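Long-range contacts in Agap007691-pb (PDB 5C98), which is of unknown function but has the serpin fold and may, like other members of that family, inhibit serine proteases: residues F53-G58 and E114-R119; S99-E104 and F121-E126; M170-V175 and G320-C325. All blocks are in the same frame, centred on the assembly; numbering follows the deposited sequence.

How the contacts relate
From the N terminus, the turn 53-58 after helix 43-51 comes first and meets helix 111-119 in contact 1, closing a loop of 55 residues. Strand 95-104 lies within that loop, and its partner 121-126 follows the helix, so contact 2 crosses contact 1; the helix is both a partner in contact 1 and the connection spanned by contact 2. Contact 3 comes in series after both and joins strand 169-177 to strand 320-328 across 144 residues. Strands 95-104 and 169-177 are neighbours, linked by Phe100 O and Phe172 N, so contacts 2 and 3 belong to one central sheet, while contact 1 joins elements packed against it.

Contact 1. Residues F53-G58 and E114-R119; sequences FYPLAG and ERLFHR
Phe53 and Leu56, which both pack against helix 111-119, are tied to each other by a backbone hydrogen bond from Leu56 N to Phe53 O of 2.9 Å. This bond shapes the short 3-10 turn 54-56 and sets Pro55 and Leu56 toward the helix, while Phe53 starts away from it and brings its ring back to Phe117. Pro55 suits its place inside the turn, because its ring already restrains phi to a value the turn needs and offers a compact hydrocarbon surface.

No hydrogen bond joins the two segments; the junction is made of apolar side chains. Two consecutive helix residues do the work. Phe117 points the CE2-CZ edge of its ring at the face of Phe53, with CZ over the centre of that ring and 3.6 Å above its plane. The centroids are 4.8 Å apart and the planes meet at 52°, so the edge-to-face pair is well tilted from the perpendicular. With CG lying beside the backbone N (chi1 -80°), the Phe117 ring reaches out from the helix toward the turn. Leu56 divides its methyls between the two helix residues: CD2 lies 3.6 Å from Leu116 CD1, while CD1 meets Phe117 CE1 at 3.9 Å. Leu56 and Leu116 run past one another in opposite directions, and the same Leu116 CD1 also touches Pro55 CB at 3.8 Å.

Around these side chains, Ile79 of helix 75-89 packs on both Pro55 and Leu116. Turn and helix meet over the central sheet of the serpin fold, Phe53 resting on Leu171 and Phe117 on Val125. With only branched aliphatic, proline and aromatic groups meeting, the contact depends on shape and on burial from water, and the tilted ring pair probably adds some directional preference.

Contact 2. Residues S99-E104 and F121-E126; sequences SFVLVE and FQTTVE
Two first torsions bring Ser99 and Thr123 together: Ser99 OG sits between its backbone N and carbonyl carbon (chi1 59°), while Thr123 OG1 is swung opposite its own N (chi1 -167°). The hydroxyls meet at 2.8 Å from Ser99 OG to Thr123 OG1 in a hydrogen bond that either could donate. It lies where the returning chain enters the parallel pairing of a beta-alpha-beta crossover in the central sheet A of the serpin fold, in which strand 95-104 leads through helix 111-119 to the parallel edge strand 124-128.

Farther along, backbone bonds take over. Val101 is held through both its polar atoms: its N donates to Thr124 O at 2.9 Å, and its O accepts from Glu126 N at 2.8 Å in a nearly straight bond (168°). Val103 N then reaches Glu126 O at 3.3 Å, approaching from above the carbonyl plane.

Side chains alternate between the two faces. Val101, Val103 and Val125 share the face covered by helix 111-119, where Val103 CG2 touches Val125 CG1 at 3.9 Å; beta-branched valine suits an extended strand and gives Phe113 and Phe117 of the helix an apolar floor. On the other face, under helix 133-146, the Phe100 ring leans over toward Thr124 and Glu126 and stacks with Phe143. Glu126 lays its aliphatic CB against Phe100 CZ, and its carboxylate, steeply turned to the ring, places OE1 at the ring edge, 3.6 Å from CZ.

Beside the Ser99-Thr123 pair, one water accepts from Ser99 N and donates to Gln122 O, at 2.8 Å from that oxygen.

Contact 3. Residues M170-V175 and G320-C325; sequences MLFSGV and GFIQHC
Leu171 and Phe321 run alongside each other, Leu171 CD2 seated over the middle of the Phe321 ring, 3.5 Å from its centroid and only 5° off the normal. This is a CH-pi contact. The ring is turned by an unusually small chi2 of 8°, which presents its face to the leucine and brings its edge to Ser173, with CE1 3.7 Å from Ser173 CB. Next along the same face, Gln323 NE2 gives an essentially straight hydrogen bond, lying in its amide plane, to Ser173 OG at 2.9 Å.

Beneath these groups the parallel strands are laced by five backbone bonds. Ser173 is gripped twice by the same neighbouring strand, its N donating to Ile322 O at 3.0 Å and its O accepting from His324 N at 2.9 Å. On the opposite face, Met170 bends at its thioether so that CE folds over Gly320, 3.9 Å from CA, where glycine leaves room for the methyl. Phe172 crosses Ile322 there, CD1 to CB at 4.0 Å.

The second shell fixes the polar ends. Ser173 OG also bonds His45 ND1 of helix 43-51, while Gln323 OE1 accepts from Ser42 N, so both ends of the amide are engaged. On the face of Met170 and Phe172, His324 ND1 bonds Phe154 O.

Strands 169-177 and 320-328 pair directly at the centre of sheet A, as in native serpins before loop insertion. If this protein follows its inhibitory relatives, admitting the reactive-centre loop would mean breaking both the backbone ladder and the buried serine-glutamine bond.

Contact 1. Residues F53-G58 and E114-R119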
loop_
_atom_site.group_PDB
_atom_site.type_symbol
_atom_site.label_atom_id
_atom_site.label_comp_id
_atom_site.label_asym_id
_atom_site.label_seq_id
_atom_site.Cartn_x
_atom_site.Cartn_y
_atom_site.Cartn_z
ATOM N N PHE A 53 -3.625 -9.158 15.335
ATOM C CA PHE A 53 -3.442 -10.505 15.860
ATOM C C PHE A 53 -2.359 -10.592 16.927
ATOM O O PHE A 53 -2.230 -11.633 17.572
ATOM C CB PHE A 53 -3.121 -11.439 14.692
ATOM C CG PHE A 53 -4.244 -11.557 13.726
ATOM C CD1 PHE A 53 -5.222 -12.505 13.922
ATOM C CD2 PHE A 53 -4.380 -10.661 12.668
ATOM C CE1 PHE A 53 -6.290 -12.611 13.047
ATOM C CE2 PHE A 53 -5.465 -10.754 11.797
ATOM C CZ PHE A 53 -6.411 -11.732 11.993
ATOM N N TYR A 54 -1.569 -9.537 17.134
ATOM C CA TYR A 54 -0.490 -9.599 18.114
ATOM C C TYR A 54 -0.950 -9.985 19.503
ATOM O O TYR A 54 -0.275 -10.811 20.132
ATOM C CB TYR A 54 0.203 -8.237 18.127
ATOM C CG TYR A 54 1.339 -8.032 19.099
ATOM C CD1 TYR A 54 2.523 -8.750 18.966
ATOM C CD2 TYR A 54 1.275 -7.044 20.061
ATOM C CE1 TYR A 54 3.577 -8.526 19.794
ATOM C CE2 TYR A 54 2.321 -6.813 20.908
ATOM C CZ TYR A 54 3.478 -7.549 20.766
ATOM O OH TYR A 54 4.553 -7.320 21.595
ATOM N N PRO A 55 -2.062 -9.469 20.026
ATOM C CA PRO A 55 -2.491 -9.893 21.369
ATOM C C PRO A 55 -2.888 -11.358 21.452
ATOM O O PRO A 55 -2.956 -11.895 22.565
ATOM C CB PRO A 55 -3.685 -8.972 21.667
ATOM C CG PRO A 55 -3.602 -7.878 20.666
ATOM C CD PRO A 55 -2.951 -8.435 19.473
ATOM N N LEU A 56 -3.163 -12.004 20.325
ATOM C CA LEU A 56 -3.605 -13.393 20.272
ATOM C C LEU A 56 -2.467 -14.347 19.999
ATOM O O LEU A 56 -2.677 -15.556 19.930
ATOM C CB LEU A 56 -4.648 -13.545 19.154
ATOM C CG LEU A 56 -5.799 -12.541 19.264
ATOM C CD1 LEU A 56 -6.949 -12.940 18.384
ATOM C CD2 LEU A 56 -6.279 -12.397 20.697
ATOM N N ALA A 57 -1.262 -13.831 19.841
ATOM C CA ALA A 57 -0.154 -14.594 19.306
ATOM C C ALA A 57 0.692 -15.166 20.426
ATOM O O ALA A 57 0.869 -14.549 21.478
ATOM C CB ALA A 57 0.714 -13.684 18.427
ATOM N N GLY A 58 1.252 -16.352 20.177
ATOM C CA GLY A 58 2.191 -16.957 21.088
ATOM C C GLY A 58 3.554 -16.301 20.988
ATOM O O GLY A 58 3.767 -15.335 20.258
ATOM N N GLU A 114 -13.253 -12.332 20.009
ATOM C CA GLU A 114 -14.493 -11.594 19.791
ATOM C C GLU A 114 -14.403 -10.193 20.373
ATOM O O GLU A 114 -14.797 -9.212 19.733
ATOM C CB GLU A 114 -15.649 -12.345 20.443
ATOM C CG GLU A 114 -16.042 -13.639 19.750
ATOM C CD GLU A 114 -17.114 -14.409 20.520
ATOM O OE1 GLU A 114 -17.206 -14.256 21.767
ATOM O OE2 GLU A 114 -17.876 -15.157 19.868
ATOM N N ARG A 115 -13.897 -10.070 21.601
ATOM C CA ARG A 115 -13.789 -8.751 22.214
ATOM C C ARG A 115 -12.930 -7.835 21.349
ATOM O O ARG A 115 -13.307 -6.692 21.063
ATOM C CB ARG A 115 -13.194 -8.865 23.625
ATOM C CG ARG A 115 -13.071 -7.504 24.334
ATOM C CD ARG A 115 -12.388 -7.589 25.706
ATOM N NE ARG A 115 -11.002 -8.063 25.626
ATOM C CZ ARG A 115 -9.933 -7.295 25.402
ATOM N NH1 ARG A 115 -10.069 -5.987 25.247
ATOM N NH2 ARG A 115 -8.715 -7.830 25.360
ATOM N N LEU A 116 -11.776 -8.328 20.912
ATOM C CA LEU A 116 -10.843 -7.487 20.185
ATOM C C LEU A 116 -11.352 -7.180 18.777
ATOM O O LEU A 116 -11.302 -6.029 18.330
ATOM C CB LEU A 116 -9.466 -8.151 20.138
ATOM C CG LEU A 116 -8.707 -8.142 21.447
ATOM C CD1 LEU A 116 -7.493 -9.039 21.305
ATOM C CD2 LEU A 116 -8.307 -6.727 21.805
ATOM N N PHE A 117 -11.846 -8.192 18.068
ATOM C CA PHE A 117 -12.158 -8.018 16.656
ATOM C C PHE A 117 -13.570 -7.522 16.416
ATOM O O PHE A 117 -13.824 -6.937 15.357
ATOM C CB PHE A 117 -11.864 -9.311 15.889
ATOM C CG PHE A 117 -10.407 -9.499 15.563
ATOM C CD1 PHE A 117 -9.467 -9.775 16.555
ATOM C CD2 PHE A 117 -9.951 -9.378 14.258
ATOM C CE1 PHE A 117 -8.131 -9.936 16.249
ATOM C CE2 PHE A 117 -8.596 -9.539 13.955
ATOM C CZ PHE A 117 -7.693 -9.805 14.953
ATOM N N HIS A 118 -14.490 -7.730 17.356
ATOM C CA HIS A 118 -15.856 -7.239 17.191
ATOM C C HIS A 118 -16.104 -5.938 17.912
ATOM O O HIS A 118 -16.995 -5.184 17.507
ATOM C CB HIS A 118 -16.886 -8.254 17.694
ATOM C CG HIS A 118 -16.889 -9.542 16.941
ATOM N ND1 HIS A 118 -17.490 -10.683 17.428
ATOM C CD2 HIS A 118 -16.384 -9.872 15.730
ATOM C CE1 HIS A 118 -17.337 -11.664 16.556
ATOM N NE2 HIS A 118 -16.668 -11.197 15.518
ATOM N N ARG A 119 -15.365 -5.671 18.994
ATOM C CA ARG A 119 -15.690 -4.570 19.889
ATOM C C ARG A 119 -14.520 -3.655 20.224
ATOM O O ARG A 119 -14.699 -2.746 21.035
ATOM C CB ARG A 119 -16.351 -5.096 21.191
ATOM C CG ARG A 119 -17.473 -6.134 20.932
ATOM C CD ARG A 119 -18.270 -6.551 22.192
ATOM N NE ARG A 119 -17.425 -7.124 23.236
ATOM C CZ ARG A 119 -17.170 -8.421 23.397
ATOM N NH1 ARG A 119 -17.692 -9.329 22.583
ATOM N NH2 ARG A 119 -16.389 -8.815 24.393
#

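Contact 2. Residues S99-E104 and F121-E126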
loop_
_atom_site.group_PDB
_atom_site.type_symbol
_atom_site.label_atom_id
_atom_site.label_comp_id
_atom_site.label_asym_id
_atom_site.label_seq_id
_atom_site.Cartn_x
_atom_site.Cartn_y
_atom_site.Cartn_z
ATOM N N SER A 99 -9.398 -3.111 6.679
ATOM C CA SER A 99 -9.112 -4.527 6.835
ATOM C C SER A 99 -10.396 -5.336 6.936
ATOM O O SER A 99 -11.450 -4.847 7.354
ATOM C CB SER A 99 -8.256 -4.797 8.062
ATOM O OG SER A 99 -8.893 -4.344 9.241
ATOM N N PHE A 100 -10.275 -6.614 6.586
ATOM C CA PHE A 100 -11.417 -7.515 6.566
ATOM C C PHE A 100 -10.869 -8.891 6.892
ATOM O O PHE A 100 -9.776 -9.260 6.433
ATOM C CB PHE A 100 -12.041 -7.475 5.173
ATOM C CG PHE A 100 -13.282 -8.280 5.023
ATOM C CD1 PHE A 100 -14.478 -7.789 5.505
ATOM C CD2 PHE A 100 -13.269 -9.521 4.401
ATOM C CE1 PHE A 100 -15.664 -8.519 5.387
ATOM C CE2 PHE A 100 -14.447 -10.252 4.266
ATOM C CZ PHE A 100 -15.641 -9.768 4.776
ATOM N N VAL A 101 -11.607 -9.634 7.691
ATOM C CA VAL A 101 -11.161 -10.929 8.173
ATOM C C VAL A 101 -12.220 -11.960 7.841
ATOM O O VAL A 101 -13.410 -11.747 8.122
ATOM C CB VAL A 101 -10.915 -10.899 9.689
ATOM C CG1 VAL A 101 -10.386 -12.213 10.194
ATOM C CG2 VAL A 101 -9.987 -9.759 10.072
ATOM N N LEU A 102 -11.792 -13.083 7.259
ATOM C CA LEU A 102 -12.642 -14.258 7.133
ATOM C C LEU A 102 -12.259 -15.282 8.189
ATOM O O LEU A 102 -11.082 -15.543 8.420
ATOM C CB LEU A 102 -12.497 -14.932 5.768
ATOM C CG LEU A 102 -12.945 -14.158 4.536
ATOM C CD1 LEU A 102 -12.599 -14.953 3.292
ATOM C CD2 LEU A 102 -14.442 -13.909 4.620
ATOM N N VAL A 103 -13.264 -15.857 8.830
ATOM C CA VAL A 103 -13.080 -16.968 9.756
ATOM C C VAL A 103 -14.015 -18.097 9.341
ATOM O O VAL A 103 -15.126 -17.867 8.844
ATOM C CB VAL A 103 -13.337 -16.583 11.234
ATOM C CG1 VAL A 103 -12.277 -15.620 11.741
ATOM C CG2 VAL A 103 -14.735 -16.007 11.419
ATOM N N GLU A 104 -13.555 -19.329 9.543
ATOM C CA GLU A 104 -14.396 -20.493 9.264
ATOM C C GLU A 104 -15.619 -20.499 10.176
ATOM O O GLU A 104 -15.503 -20.541 11.406
ATOM C CB GLU A 104 -13.584 -21.781 9.450
ATOM C CG GLU A 104 -14.390 -23.090 9.461
ATOM C CD GLU A 104 -15.333 -23.256 8.276
ATOM O OE1 GLU A 104 -14.922 -22.949 7.132
ATOM O OE2 GLU A 104 -16.482 -23.701 8.513
ATOM N N PHE A 121 -11.088 -3.308 17.736
ATOM C CA PHE A 121 -10.406 -2.850 16.534
ATOM C C PHE A 121 -11.406 -2.395 15.482
ATOM O O PHE A 121 -12.539 -2.875 15.418
ATOM C CB PHE A 121 -9.565 -3.986 15.943
ATOM C CG PHE A 121 -8.372 -4.362 16.763
ATOM C CD1 PHE A 121 -7.457 -3.398 17.210
ATOM C CD2 PHE A 121 -8.154 -5.682 17.080
ATOM C CE1 PHE A 121 -6.349 -3.784 17.968
ATOM C CE2 PHE A 121 -7.066 -6.052 17.816
ATOM C CZ PHE A 121 -6.164 -5.116 18.247
ATOM N N GLN A 122 -10.961 -1.453 14.654
ATOM C CA GLN A 122 -11.694 -0.952 13.489
ATOM C C GLN A 122 -11.432 -1.940 12.364
ATOM O O GLN A 122 -10.443 -1.844 11.634
ATOM C CB GLN A 122 -11.167 0.443 13.188
ATOM C CG GLN A 122 -11.639 1.209 12.012
ATOM C CD GLN A 122 -10.926 2.574 11.964
ATOM O OE1 GLN A 122 -10.366 3.054 12.975
ATOM N NE2 GLN A 122 -10.929 3.190 10.796
ATOM N N THR A 123 -12.313 -2.932 12.267
ATOM C CA THR A 123 -12.206 -3.996 11.285
ATOM C C THR A 123 -13.579 -4.643 11.182
ATOM O O THR A 123 -14.497 -4.328 11.942
ATOM C CB THR A 123 -11.107 -5.012 11.663
ATOM O OG1 THR A 123 -10.837 -5.856 10.540
ATOM C CG2 THR A 123 -11.494 -5.881 12.849
ATOM N N THR A 124 -13.713 -5.538 10.208
ATOM C CA THR A 124 -14.912 -6.343 10.032
ATOM C C THR A 124 -14.500 -7.801 9.886
ATOM O O THR A 124 -13.586 -8.123 9.121
ATOM C CB THR A 124 -15.719 -5.861 8.818
ATOM O OG1 THR A 124 -16.280 -4.562 9.108
ATOM C CG2 THR A 124 -16.878 -6.798 8.548
ATOM N N VAL A 125 -15.131 -8.661 10.668
ATOM C CA VAL A 125 -14.934 -10.105 10.598
ATOM C C VAL A 125 -16.215 -10.714 10.060
ATOM O O VAL A 125 -17.306 -10.443 10.584
ATOM C CB VAL A 125 -14.611 -10.686 11.985
ATOM C CG1 VAL A 125 -14.433 -12.190 11.924
ATOM C CG2 VAL A 125 -13.375 -10.044 12.569
ATOM N N GLU A 126 -16.098 -11.551 9.035
ATOM C CA GLU A 126 -17.246 -12.288 8.520
ATOM C C GLU A 126 -16.999 -13.787 8.609
ATOM O O GLU A 126 -16.015 -14.284 8.032
ATOM C CB GLU A 126 -17.557 -11.903 7.081
ATOM C CG GLU A 126 -18.855 -12.533 6.601
ATOM C CD GLU A 126 -19.432 -11.877 5.359
ATOM O OE1 GLU A 126 -19.102 -10.699 5.088
ATOM O OE2 GLU A 126 -20.230 -12.541 4.657
HETATM O O HOH W 1 -10.296 -1.281 8.922
#

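Contact 3. Residues M170-V175 and G320-C325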
loop_
_atom_site.group_PDB
_atom_site.type_symbol
_atom_site.label_atom_id
_atom_site.label_comp_id
_atom_site.label_asym_id
_atom_site.label_seq_id
_atom_site.Cartn_x
_atom_site.Cartn_y
_atom_site.Cartn_z
ATOM N N MET A 170 -8.282 -15.856 7.370
ATOM C CA MET A 170 -7.645 -15.098 6.304
ATOM C C MET A 170 -7.863 -13.615 6.517
ATOM O O MET A 170 -8.884 -13.195 7.067
ATOM C CB MET A 170 -8.226 -15.450 4.943
ATOM C CG MET A 170 -8.143 -16.943 4.640
ATOM S SD MET A 170 -8.442 -17.316 2.902
ATOM C CE MET A 170 -6.891 -16.805 2.205
ATOM N N LEU A 171 -6.872 -12.830 6.095
ATOM C CA LEU A 171 -6.842 -11.396 6.328
ATOM C C LEU A 171 -6.733 -10.670 4.997
ATOM O O LEU A 171 -6.073 -11.154 4.073
ATOM C CB LEU A 171 -5.622 -11.021 7.198
ATOM C CG LEU A 171 -5.434 -9.547 7.567
ATOM C CD1 LEU A 171 -6.616 -9.010 8.381
ATOM C CD2 LEU A 171 -4.127 -9.423 8.333
ATOM N N PHE A 172 -7.366 -9.501 4.893
ATOM C CA PHE A 172 -7.370 -8.673 3.699
ATOM C C PHE A 172 -7.150 -7.219 4.071
ATOM O O PHE A 172 -7.633 -6.764 5.106
ATOM C CB PHE A 172 -8.683 -8.865 2.928
ATOM C CG PHE A 172 -8.940 -10.302 2.636
ATOM C CD1 PHE A 172 -8.453 -10.879 1.470
ATOM C CD2 PHE A 172 -9.595 -11.106 3.540
ATOM C CE1 PHE A 172 -8.650 -12.228 1.238
ATOM C CE2 PHE A 172 -9.764 -12.441 3.310
ATOM C CZ PHE A 172 -9.304 -13.000 2.159
ATOM N N SER A 173 -6.387 -6.506 3.233
ATOM C CA SER A 173 -6.128 -5.082 3.398
ATOM C C SER A 173 -6.412 -4.394 2.081
ATOM O O SER A 173 -5.875 -4.799 1.047
ATOM C CB SER A 173 -4.654 -4.874 3.736
ATOM O OG SER A 173 -4.277 -3.527 3.454
ATOM N N GLY A 174 -7.228 -3.357 2.109
ATOM C CA GLY A 174 -7.406 -2.481 0.966
ATOM C C GLY A 174 -6.943 -1.080 1.300
ATOM O O GLY A 174 -7.429 -0.520 2.287
ATOM N N VAL A 175 -6.065 -0.473 0.492
ATOM C CA VAL A 175 -5.638 0.914 0.689
ATOM C C VAL A 175 -5.817 1.663 -0.630
ATOM O O VAL A 175 -5.120 1.375 -1.610
ATOM C CB VAL A 175 -4.207 1.043 1.190
ATOM C CG1 VAL A 175 -3.814 2.512 1.330
ATOM C CG2 VAL A 175 -4.094 0.304 2.536
ATOM N N GLY A 320 -3.698 -16.855 5.016
ATOM C CA GLY A 320 -3.473 -15.993 3.886
ATOM C C GLY A 320 -3.620 -14.549 4.284
ATOM O O GLY A 320 -4.315 -14.237 5.257
ATOM N N PHE A 321 -2.949 -13.682 3.537
ATOM C CA PHE A 321 -3.061 -12.231 3.727
ATOM C C PHE A 321 -2.853 -11.618 2.355
ATOM O O PHE A 321 -1.748 -11.698 1.815
ATOM C CB PHE A 321 -2.016 -11.735 4.732
ATOM C CG PHE A 321 -2.118 -10.261 5.077
ATOM C CD1 PHE A 321 -3.189 -9.489 4.644
ATOM C CD2 PHE A 321 -1.132 -9.652 5.835
ATOM C CE1 PHE A 321 -3.279 -8.117 4.970
ATOM C CE2 PHE A 321 -1.222 -8.293 6.140
ATOM C CZ PHE A 321 -2.287 -7.546 5.711
ATOM N N ILE A 322 -3.908 -11.044 1.783
ATOM C CA ILE A 322 -3.884 -10.387 0.484
ATOM C C ILE A 322 -4.150 -8.903 0.675
ATOM O O ILE A 322 -5.038 -8.519 1.442
ATOM C CB ILE A 322 -4.937 -10.996 -0.466
ATOM C CG1 ILE A 322 -4.642 -12.481 -0.728
ATOM C CG2 ILE A 322 -4.997 -10.224 -1.768
ATOM C CD1 ILE A 322 -3.321 -12.770 -1.385
ATOM N N GLN A 323 -3.410 -8.087 -0.062
ATOM C CA GLN A 323 -3.616 -6.646 -0.113
ATOM C C GLN A 323 -3.967 -6.216 -1.528
ATOM O O GLN A 323 -3.486 -6.785 -2.507
ATOM C CB GLN A 323 -2.382 -5.877 0.344
ATOM C CG GLN A 323 -2.547 -4.384 0.392
ATOM C CD GLN A 323 -1.393 -3.688 1.087
ATOM O OE1 GLN A 323 -0.285 -3.586 0.556
ATOM N NE2 GLN A 323 -1.645 -3.205 2.293
ATOM N N HIS A 324 -4.815 -5.194 -1.646
ATOM C CA HIS A 324 -5.156 -4.600 -2.932
ATOM C C HIS A 324 -5.154 -3.098 -2.763
ATOM O O HIS A 324 -5.795 -2.568 -1.846
ATOM C CB HIS A 324 -6.532 -5.094 -3.399
ATOM C CG HIS A 324 -6.685 -5.190 -4.882
ATOM N ND1 HIS A 324 -7.326 -6.252 -5.491
ATOM C CD2 HIS A 324 -6.329 -4.351 -5.881
ATOM C CE1 HIS A 324 -7.347 -6.062 -6.796
ATOM N NE2 HIS A 324 -6.745 -4.916 -7.065
ATOM N N CYS A 325 -4.373 -2.418 -3.591
ATOM C CA CYS A 325 -4.187 -0.988 -3.471
ATOM C C CYS A 325 -4.603 -0.292 -4.749
ATOM O O CYS A 325 -4.519 -0.859 -5.841
ATOM C CB CYS A 325 -2.736 -0.650 -3.204
ATOM S SG CYS A 325 -2.185 -1.112 -1.521
#